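Local coordinates for conserved domain protein (PDB 3PNN), which probably acts as a glycosyltransferase, moving a sugar from a nucleotide-linked donor to form a glycosidic linkage, at residues A[109-114]-A[227-232]; A[127-132]-A[295-300]; A[222-227]-A[247-252]. All blocks are in the same frame, centred on the assembly; numbering follows the deposited sequence. Where two conformers were deposited one is given.

Interaction 1 (A[109-114]-A[227-232]); sequences MGRDAI and YSEELF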
loop_
_atom_site.group_PDB
_atom_site.type_symbol
_atom_site.label_atom_id
_atom_site.label_comp_id
_atom_site.label_asym_id
_atom_site.label_seq_id
_atom_site.Cartn_x
_atom_site.Cartn_y
_atom_site.Cartn_z
HETATM N N MSE A 109 9.335 -9.776 -2.223
HETATM C CA MSE A 109 9.180 -11.064 -1.531
HETATM C C MSE A 109 8.045 -11.923 -2.130
HETATM O O MSE A 109 8.022 -13.151 -1.950
HETATM C CB MSE A 109 8.938 -10.856 -0.029
HETATM C CG MSE A 109 10.076 -10.101 0.690
HETATM SE SE MSE A 109 11.829 -10.948 0.628
HETATM C CE MSE A 109 12.504 -10.001 -0.955
ATOM N N GLY A 110 7.118 -11.279 -2.838
ATOM C CA GLY A 110 5.997 -11.980 -3.450
ATOM C C GLY A 110 6.263 -12.544 -4.845
ATOM O O GLY A 110 5.381 -13.132 -5.465
ATOM N N ARG A 111 7.489 -12.405 -5.326
ATOM C CA ARG A 111 7.791 -12.678 -6.733
ATOM C C ARG A 111 7.544 -14.125 -7.191
ATOM O O ARG A 111 7.139 -14.353 -8.325
ATOM C CB ARG A 111 9.232 -12.263 -7.058
ATOM C CG ARG A 111 10.091 -13.416 -7.501
ATOM C CD ARG A 111 11.118 -12.966 -8.511
ATOM N NE ARG A 111 12.274 -12.383 -7.852
ATOM C CZ ARG A 111 13.047 -11.456 -8.404
ATOM N NH1 ARG A 111 14.086 -10.975 -7.735
ATOM N NH2 ARG A 111 12.770 -11.003 -9.620
ATOM N N ASP A 112 7.800 -15.103 -6.330
ATOM C CA ASP A 112 7.565 -16.501 -6.719
ATOM C C ASP A 112 6.116 -16.948 -6.495
ATOM O O ASP A 112 5.614 -17.834 -7.197
ATOM C CB ASP A 112 8.541 -17.435 -5.993
ATOM C CG ASP A 112 9.989 -17.215 -6.424
ATOM O OD1 ASP A 112 10.231 -16.966 -7.624
ATOM O OD2 ASP A 112 10.884 -17.287 -5.559
ATOM N N ALA A 113 5.437 -16.317 -5.540
ATOM C CA ALA A 113 4.079 -16.703 -5.179
ATOM C C ALA A 113 3.027 -16.080 -6.099
ATOM O O ALA A 113 1.950 -16.623 -6.246
ATOM C CB ALA A 113 3.778 -16.324 -3.738
ATOM N N ILE A 114 3.336 -14.938 -6.703
ATOM C CA ILE A 114 2.315 -14.206 -7.447
ATOM C C ILE A 114 2.629 -14.275 -8.938
ATOM O O ILE A 114 3.643 -13.757 -9.389
ATOM C CB ILE A 114 2.241 -12.753 -6.964
ATOM C CG1 ILE A 114 1.845 -12.747 -5.480
ATOM C CG2 ILE A 114 1.264 -11.950 -7.832
ATOM C CD1 ILE A 114 1.932 -11.394 -4.784
ATOM N N TYR A 227 11.444 -5.700 -13.049
ATOM C CA TYR A 227 11.916 -4.321 -13.118
ATOM C C TYR A 227 12.389 -3.878 -11.733
ATOM O O TYR A 227 13.403 -3.184 -11.608
ATOM C CB TYR A 227 10.820 -3.381 -13.629
ATOM C CG TYR A 227 10.463 -3.584 -15.089
ATOM C CD1 TYR A 227 11.454 -3.631 -16.077
ATOM C CD2 TYR A 227 9.139 -3.722 -15.482
ATOM C CE1 TYR A 227 11.115 -3.823 -17.421
ATOM C CE2 TYR A 227 8.793 -3.907 -16.817
ATOM C CZ TYR A 227 9.779 -3.958 -17.775
ATOM O OH TYR A 227 9.421 -4.135 -19.101
ATOM N N SER A 228 11.655 -4.279 -10.698
ATOM C CA SER A 228 12.033 -3.910 -9.328
ATOM C C SER A 228 13.367 -4.517 -8.948
ATOM O O SER A 228 14.153 -3.898 -8.235
ATOM C CB SER A 228 11.000 -4.377 -8.302
ATOM O OG SER A 228 9.750 -3.720 -8.462
ATOM N N GLU A 229 13.610 -5.753 -9.370
ATOM C CA GLU A 229 14.907 -6.384 -9.069
ATOM C C GLU A 229 16.048 -5.622 -9.752
ATOM O O GLU A 229 17.123 -5.417 -9.177
ATOM C CB GLU A 229 14.906 -7.849 -9.502
ATOM C CG GLU A 229 16.266 -8.537 -9.445
ATOM C CD GLU A 229 16.508 -9.280 -8.141
ATOM O OE1 GLU A 229 15.786 -9.018 -7.152
ATOM O OE2 GLU A 229 17.425 -10.132 -8.111
ATOM N N GLU A 230 15.810 -5.191 -10.983
ATOM C CA GLU A 230 16.814 -4.416 -11.703
ATOM C C GLU A 230 17.167 -3.129 -10.942
ATOM O O GLU A 230 18.340 -2.809 -10.766
ATOM C CB GLU A 230 16.329 -4.086 -13.118
ATOM C CG GLU A 230 17.191 -3.067 -13.844
ATOM C CD GLU A 230 16.460 -2.414 -15.007
ATOM O OE1 GLU A 230 15.610 -3.092 -15.627
ATOM O OE2 GLU A 230 16.734 -1.225 -15.293
ATOM N N LEU A 231 16.145 -2.401 -10.496
ATOM C CA LEU A 231 16.347 -1.140 -9.793
ATOM C C LEU A 231 16.870 -1.360 -8.376
ATOM O O LEU A 231 17.578 -0.516 -7.827
ATOM C CB LEU A 231 15.047 -0.330 -9.772
ATOM C CG LEU A 231 14.665 0.216 -11.150
ATOM C CD1 LEU A 231 13.324 0.930 -11.117
ATOM C CD2 LEU A 231 15.757 1.141 -11.650
ATOM N N PHE A 232 16.522 -2.498 -7.784
ATOM C CA PHE A 232 17.061 -2.834 -6.458
ATOM C C PHE A 232 18.573 -3.018 -6.498
ATOM O O PHE A 232 19.299 -2.545 -5.609
ATOM C CB PHE A 232 16.384 -4.093 -5.898
ATOM C CG PHE A 232 16.592 -4.287 -4.411
ATOM C CD1 PHE A 232 16.583 -3.199 -3.550
ATOM C CD2 PHE A 232 16.761 -5.562 -3.874
ATOM C CE1 PHE A 232 16.749 -3.379 -2.168
ATOM C CE2 PHE A 232 16.933 -5.750 -2.501
ATOM C CZ PHE A 232 16.928 -4.656 -1.647
#

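Interaction 2 (A[127-132]-A[295-300]); sequences YGRNGF and AGEYPT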
loop_
_atom_site.group_PDB
_atom_site.type_symbol
_atom_site.label_atom_id
_atom_site.label_comp_id
_atom_site.label_asym_id
_atom_site.label_seq_id
_atom_site.Cartn_x
_atom_site.Cartn_y
_atom_site.Cartn_z
ATOM N N TYR A 127 -9.439 1.738 2.479
ATOM C CA TYR A 127 -9.477 2.222 1.098
ATOM C C TYR A 127 -10.900 2.442 0.557
ATOM O O TYR A 127 -11.107 3.246 -0.352
ATOM C CB TYR A 127 -8.713 1.252 0.208
ATOM C CG TYR A 127 -7.229 1.265 0.486
ATOM C CD1 TYR A 127 -6.411 2.241 -0.080
ATOM C CD2 TYR A 127 -6.644 0.320 1.333
ATOM C CE1 TYR A 127 -5.043 2.274 0.179
ATOM C CE2 TYR A 127 -5.270 0.343 1.589
ATOM C CZ TYR A 127 -4.477 1.319 0.994
ATOM O OH TYR A 127 -3.119 1.360 1.234
ATOM N N GLY A 128 -11.869 1.717 1.110
ATOM C CA GLY A 128 -13.255 1.822 0.679
ATOM C C GLY A 128 -13.607 0.856 -0.445
ATOM O O GLY A 128 -12.778 0.530 -1.290
ATOM N N ARG A 129 -14.853 0.402 -0.462
ATOM C CA ARG A 129 -15.258 -0.661 -1.379
ATOM C C ARG A 129 -14.990 -0.351 -2.843
ATOM O O ARG A 129 -14.506 -1.216 -3.578
ATOM C CB ARG A 129 -16.735 -0.983 -1.193
ATOM C CG ARG A 129 -17.202 -2.146 -2.035
ATOM C CD ARG A 129 -18.622 -2.537 -1.602
ATOM N NE ARG A 129 -19.141 -3.654 -2.380
ATOM C CZ ARG A 129 -20.400 -4.080 -2.313
ATOM N NH1 ARG A 129 -21.261 -3.459 -1.513
ATOM N NH2 ARG A 129 -20.798 -5.110 -3.056
ATOM N N ASN A 130 -15.313 0.860 -3.289
ATOM C CA ASN A 130 -15.129 1.181 -4.705
ATOM C C ASN A 130 -13.662 1.205 -5.167
ATOM O O ASN A 130 -13.380 1.021 -6.361
ATOM C CB ASN A 130 -15.839 2.482 -5.080
ATOM C CG ASN A 130 -15.909 2.680 -6.569
ATOM O OD1 ASN A 130 -16.640 1.973 -7.271
ATOM N ND2 ASN A 130 -15.143 3.630 -7.065
ATOM N N GLY A 131 -12.736 1.428 -4.229
ATOM C CA GLY A 131 -11.314 1.318 -4.519
ATOM C C GLY A 131 -10.987 -0.088 -4.983
ATOM O O GLY A 131 -10.342 -0.290 -6.013
ATOM N N PHE A 132 -11.425 -1.082 -4.214
ATOM C CA PHE A 132 -11.263 -2.476 -4.644
ATOM C C PHE A 132 -11.999 -2.804 -5.935
ATOM O O PHE A 132 -11.501 -3.584 -6.754
ATOM C CB PHE A 132 -11.673 -3.438 -3.523
ATOM C CG PHE A 132 -10.792 -3.336 -2.325
ATOM C CD1 PHE A 132 -9.594 -4.036 -2.278
ATOM C CD2 PHE A 132 -11.115 -2.477 -1.280
ATOM C CE1 PHE A 132 -8.753 -3.925 -1.187
ATOM C CE2 PHE A 132 -10.283 -2.360 -0.183
ATOM C CZ PHE A 132 -9.091 -3.084 -0.134
ATOM N N ALA A 295 -25.400 2.148 7.874
ATOM C CA ALA A 295 -25.945 2.357 6.531
ATOM C C ALA A 295 -26.042 1.069 5.721
ATOM O O ALA A 295 -26.505 1.086 4.584
ATOM C CB ALA A 295 -25.124 3.383 5.770
ATOM N N GLY A 296 -25.598 -0.041 6.304
ATOM C CA GLY A 296 -25.678 -1.330 5.642
ATOM C C GLY A 296 -24.538 -1.683 4.699
ATOM O O GLY A 296 -24.618 -2.693 4.000
ATOM N N GLU A 297 -23.473 -0.881 4.685
ATOM C CA GLU A 297 -22.343 -1.133 3.786
ATOM C C GLU A 297 -21.565 -2.372 4.234
ATOM O O GLU A 297 -20.972 -3.066 3.410
ATOM C CB GLU A 297 -21.416 0.091 3.708
ATOM C CG GLU A 297 -20.148 -0.076 2.836
ATOM C CD GLU A 297 -20.375 0.208 1.352
ATOM O OE1 GLU A 297 -21.534 0.119 0.891
ATOM O OE2 GLU A 297 -19.392 0.523 0.647
ATOM N N TYR A 298 -21.589 -2.652 5.535
ATOM C CA TYR A 298 -20.919 -3.814 6.118
ATOM C C TYR A 298 -21.820 -4.427 7.166
ATOM O O TYR A 298 -22.592 -3.714 7.805
ATOM C CB TYR A 298 -19.598 -3.417 6.818
ATOM C CG TYR A 298 -18.601 -2.783 5.885
ATOM C CD1 TYR A 298 -17.778 -3.565 5.087
ATOM C CD2 TYR A 298 -18.497 -1.405 5.788
ATOM C CE1 TYR A 298 -16.878 -2.990 4.202
ATOM C CE2 TYR A 298 -17.606 -0.816 4.907
ATOM C CZ TYR A 298 -16.799 -1.612 4.124
ATOM O OH TYR A 298 -15.923 -1.028 3.252
ATOM N N PRO A 299 -21.697 -5.747 7.380
ATOM C CA PRO A 299 -22.353 -6.354 8.542
ATOM C C PRO A 299 -21.640 -5.941 9.824
ATOM O O PRO A 299 -20.476 -5.534 9.777
ATOM C CB PRO A 299 -22.159 -7.851 8.299
ATOM C CG PRO A 299 -20.881 -7.925 7.545
ATOM C CD PRO A 299 -20.930 -6.738 6.608
ATOM N N THR A 300 -22.317 -6.040 10.965
ATOM C CA THR A 300 -21.666 -5.660 12.223
ATOM C C THR A 300 -20.390 -6.457 12.488
ATOM O O THR A 300 -19.385 -5.903 12.926
ATOM C CB THR A 300 -22.604 -5.790 13.429
ATOM O OG1 THR A 300 -23.699 -4.891 13.266
ATOM C CG2 THR A 300 -21.852 -5.436 14.721
HETATM O O HOH W 1 -16.767 1.010 1.649
#

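Interaction 3 (A[222-227]-A[247-252]); sequences PDYFDY and FFIPFV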
loop_
_atom_site.group_PDB
_atom_site.type_symbol
_atom_site.label_atom_id
_atom_site.label_comp_id
_atom_site.label_asym_id
_atom_site.label_seq_id
_atom_site.Cartn_x
_atom_site.Cartn_y
_atom_site.Cartn_z
ATOM N N PRO A 222 3.229 -9.333 -13.148
ATOM C CA PRO A 222 4.457 -9.877 -12.531
ATOM C C PRO A 222 5.779 -9.356 -13.109
ATOM O O PRO A 222 6.818 -9.478 -12.437
ATOM C CB PRO A 222 4.307 -11.395 -12.719
ATOM C CG PRO A 222 2.778 -11.599 -12.745
ATOM C CD PRO A 222 2.273 -10.389 -13.522
ATOM N N ASP A 223 5.770 -8.782 -14.312
ATOM C CA ASP A 223 7.012 -8.193 -14.845
ATOM C C ASP A 223 7.504 -7.092 -13.904
ATOM O O ASP A 223 8.666 -6.723 -13.919
ATOM C CB ASP A 223 6.801 -7.615 -16.246
ATOM C CG ASP A 223 5.504 -6.838 -16.360
ATOM O OD1 ASP A 223 5.549 -5.582 -16.374
ATOM O OD2 ASP A 223 4.439 -7.487 -16.421
ATOM N N TYR A 224 6.598 -6.557 -13.097
ATOM C CA TYR A 224 6.979 -5.538 -12.127
ATOM C C TYR A 224 8.045 -6.062 -11.165
ATOM O O TYR A 224 8.930 -5.322 -10.743
ATOM C CB TYR A 224 5.756 -5.015 -11.341
ATOM C CG TYR A 224 6.140 -3.869 -10.408
ATOM C CD1 TYR A 224 6.456 -2.616 -10.922
ATOM C CD2 TYR A 224 6.201 -4.047 -9.027
ATOM C CE1 TYR A 224 6.824 -1.564 -10.091
ATOM C CE2 TYR A 224 6.577 -2.985 -8.171
ATOM C CZ TYR A 224 6.870 -1.753 -8.722
ATOM O OH TYR A 224 7.239 -0.694 -7.927
ATOM N N PHE A 225 7.975 -7.340 -10.802
ATOM C CA PHE A 225 9.023 -7.892 -9.936
ATOM C C PHE A 225 10.398 -7.815 -10.596
ATOM O O PHE A 225 11.406 -7.549 -9.938
ATOM C CB PHE A 225 8.733 -9.346 -9.550
ATOM C CG PHE A 225 7.447 -9.538 -8.788
ATOM C CD1 PHE A 225 7.271 -8.974 -7.528
ATOM C CD2 PHE A 225 6.432 -10.328 -9.313
ATOM C CE1 PHE A 225 6.081 -9.164 -6.816
ATOM C CE2 PHE A 225 5.248 -10.530 -8.612
ATOM C CZ PHE A 225 5.067 -9.943 -7.352
ATOM N N ASP A 226 10.446 -8.085 -11.894
ATOM C CA ASP A 226 11.717 -8.079 -12.620
ATOM C C ASP A 226 12.297 -6.673 -12.734
ATOM O O ASP A 226 13.507 -6.474 -12.557
ATOM C CB ASP A 226 11.546 -8.670 -14.026
ATOM C CG ASP A 226 11.200 -10.150 -13.999
ATOM O OD1 ASP A 226 11.649 -10.858 -13.069
ATOM O OD2 ASP A 226 10.465 -10.605 -14.900
ATOM N N TYR A 227 11.444 -5.700 -13.049
ATOM C CA TYR A 227 11.916 -4.321 -13.118
ATOM C C TYR A 227 12.389 -3.878 -11.733
ATOM O O TYR A 227 13.403 -3.184 -11.608
ATOM C CB TYR A 227 10.820 -3.381 -13.629
ATOM C CG TYR A 227 10.463 -3.584 -15.089
ATOM C CD1 TYR A 227 11.454 -3.631 -16.077
ATOM C CD2 TYR A 227 9.139 -3.722 -15.482
ATOM C CE1 TYR A 227 11.115 -3.823 -17.421
ATOM C CE2 TYR A 227 8.793 -3.907 -16.817
ATOM C CZ TYR A 227 9.779 -3.958 -17.775
ATOM O OH TYR A 227 9.421 -4.135 -19.101
ATOM N N PHE A 247 14.149 1.507 -0.170
ATOM C CA PHE A 247 13.754 1.246 -1.553
ATOM C C PHE A 247 12.236 1.236 -1.606
ATOM O O PHE A 247 11.604 0.257 -1.192
ATOM C CB PHE A 247 14.333 -0.117 -1.954
ATOM C CG PHE A 247 14.158 -0.478 -3.406
ATOM C CD1 PHE A 247 14.683 0.321 -4.409
ATOM C CD2 PHE A 247 13.524 -1.663 -3.761
ATOM C CE1 PHE A 247 14.547 -0.028 -5.751
ATOM C CE2 PHE A 247 13.386 -2.023 -5.104
ATOM C CZ PHE A 247 13.894 -1.204 -6.098
ATOM N N PHE A 248 11.656 2.334 -2.100
ATOM C CA PHE A 248 10.212 2.600 -2.016
ATOM C C PHE A 248 9.490 2.377 -3.338
ATOM O O PHE A 248 10.052 2.629 -4.401
ATOM C CB PHE A 248 9.969 4.060 -1.627
ATOM C CG PHE A 248 10.357 4.394 -0.219
ATOM C CD1 PHE A 248 9.695 3.815 0.850
ATOM C CD2 PHE A 248 11.361 5.311 0.033
ATOM C CE1 PHE A 248 10.042 4.127 2.151
ATOM C CE2 PHE A 248 11.714 5.631 1.333
ATOM C CZ PHE A 248 11.051 5.038 2.391
ATOM N N ILE A 249 8.221 1.975 -3.267
ATOM C CA ILE A 249 7.442 1.749 -4.485
ATOM C C ILE A 249 7.341 2.985 -5.416
ATOM O O ILE A 249 7.607 2.881 -6.626
ATOM C CB ILE A 249 6.045 1.216 -4.154
ATOM C CG1 ILE A 249 6.153 -0.145 -3.456
ATOM C CG2 ILE A 249 5.184 1.135 -5.416
ATOM C CD1 ILE A 249 4.822 -0.612 -2.861
ATOM N N PRO A 250 6.950 4.154 -4.866
ATOM C CA PRO A 250 6.831 5.364 -5.699
ATOM C C PRO A 250 8.112 5.688 -6.456
ATOM O O PRO A 250 8.048 6.151 -7.601
ATOM C CB PRO A 250 6.563 6.480 -4.681
ATOM C CG PRO A 250 6.073 5.806 -3.468
ATOM C CD PRO A 250 6.649 4.423 -3.447
ATOM N N PHE A 251 9.265 5.466 -5.829
ATOM C CA PHE A 251 10.536 5.720 -6.492
ATOM C C PHE A 251 10.710 4.871 -7.749
ATOM O O PHE A 251 11.086 5.375 -8.815
ATOM C CB PHE A 251 11.725 5.492 -5.553
ATOM C CG PHE A 251 13.053 5.479 -6.266
ATOM C CD1 PHE A 251 13.762 6.650 -6.463
ATOM C CD2 PHE A 251 13.582 4.292 -6.758
ATOM C CE1 PHE A 251 14.975 6.642 -7.131
ATOM C CE2 PHE A 251 14.787 4.275 -7.428
ATOM C CZ PHE A 251 15.488 5.450 -7.615
ATOM N N VAL A 252 10.467 3.574 -7.606
ATOM C CA VAL A 252 10.550 2.636 -8.719
ATOM C C VAL A 252 9.531 2.961 -9.806
ATOM O O VAL A 252 9.865 3.002 -10.983
ATOM C CB VAL A 252 10.297 1.186 -8.227
ATOM C CG1 VAL A 252 10.123 0.248 -9.413
ATOM C CG2 VAL A 252 11.445 0.748 -7.327
#

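Interaction 1 (A[109-114]-A[227-232])
Arg-111 and Glu-229 carry this contact between the loop after helix 103-108 and the outer side of helix 223-239. The polar part is a single salt bridge at the protein surface. Arg-111 NH1 lies 2.7 Å from Glu-229 OE1. The pair also counts as a hydrogen bond, but a weak one, because the N-H...O angle is only 124°. The second carboxylate oxygen, Glu-229 OE2, stays 3.5 Å from Arg-111 NH1, so the grip is one nitrogen on one oxygen and not a two-pronged pairing. This one-to-one pairing goes with guanidinium and carboxylate planes turned 76° apart. OE1 comes to the edge of the guanidinium, near its plane.

The remaining contacts are made by the aliphatic part of Glu-229. Its CB lies 3.8 Å from Arg-111 NH2, and its CG is 3.7 Å from Arg-111 NH1. CG sits in the guanidinium plane, at the edge. The two side chains cross at about a right angle. Glu-229 reaches this position by a bend at chi2 (94°), which folds its carboxylate back beside the arginine. Arg-111 is itself bent at chi2 and chi3 as it spans the gap; the nearest CA atoms, those of Arg-111 and Glu-229, are 9.8 Å apart.

Further charge lies close by. Asp-226, one turn earlier on the same helix, makes a long, weak ion pair with Arg-111 NH2, while Glu-229 uses NH1. The positive group probably feels both charges. Glu-229 also touches Pro-88.

On the buried side of the helix, Ser-228 OG hydrogen-bonds Asn-104. The arrangement is a surface salt bridge between a loop and a helix, on the outer layer of an alpha/beta/alpha Rossmann-like fold.

Interaction 2 (A[127-132]-A[295-300])
The N-terminus of helix 129-140, with Gly-128 at its N-cap position, here meets the loop that follows helix 282-294. The link is a water. The first backbone amide of the helix, Arg-129 N, gives its hydrogen to this water, 2.9 Å away. The water donates in turn to Tyr-298 OH at 2.7 Å. Tyr-298 OH also bonds to Asp-42, so the hydroxyl has a second partner in helix 35-46.

Glu-297 was deposited in two conformers, and its carboxylate contacts hold for one of them. In that copy the water also donates to Glu-297 OE2, at 2.9 Å. The same oxygen rests beside the aliphatic start of the arginine, 3.6 Å from Arg-129 CB. A bend at chi2 (85°) brings the carboxylate there. Arg-129 runs fully extended from CG to NE (chi3 180°), which carries its guanidinium past the acid. Its NH1 stays 4.3 Å from Glu-297 OE1, beyond a salt bridge, so any attraction is probably long-range.

The loop leaves its helix through a Schellman motif, in which Gly-296 has positive phi. Its chain is also tied to helix 35-46, where Arg-45 bonds to the carbonyl of Glu-297. The arrangement is that of a helix N-terminus whose first-turn amide is satisfied through an ordered water.

Interaction 3 (A[222-227]-A[247-252])
Tyr-224 points its hydroxyl end at the first turn of helix 249-259, where Val-252 and Ile-249 receive it. Val-252 makes the main contact. Its CG1 methyl lies 3.4 Å from Tyr-224 OH and 3.8 Å from Tyr-224 CE1. The methyl comes to the ring at a slant. Val-252 CB also comes within 3.6 Å of Tyr-224 OH, so the branch point of the valine shares in the contact. Ile-249 adds its CG2 methyl, 3.7 Å from Tyr-224 OH.

The torsions direct these groups. In Tyr-224, CG lies anti to the backbone N (chi1 -175°), which sends the ring across to the other helix. Val-252 carries CG1 in the corresponding position (chi1 169°), and this is the branch that meets the tyrosine.

The contact is buried and joins two consecutive helices, 223-239 and 249-259, in a Rossmann-like alpha/beta/alpha fold. No hydrogen bond crosses between the segments. The polar tip is satisfied from a third helix, since Tyr-224 OH bonds to Asn-104 ND2 of helix 103-108.

On the ring itself, Phe-220 of strand 217-220 stacks and Tyr-149 meets it edge-to-face. The first turn of helix 249-259 is tied down as well. Phe-248 occupies its N-cap position, and Ile-249 N bonds to Thr-103 OG1. Just before Tyr-224, Asp-223 OD1 is hydrogen-bonded to Tyr-149 OH and Gly-147 N.

Interactions 1 and 3 use neighbouring turns of helix 223-239 and share Tyr-227. Their centres lie 7 Å apart. The helix turns one side to the loop of interaction 1 at the surface and another to helix 249-259 in interaction 3. They touch where Phe-247 CZ packs 3.4 Å from Ser-228 O. They also meet where Arg-111 NH2 comes 3.6 Å from Asp-226 OD1. Interaction 2 stands apart, across the centre of the chain. Its centre is about 31 Å from that of interaction 1 and about 29 Å from that of interaction 3; its nearest atoms are about 14 Å and 9 Å away.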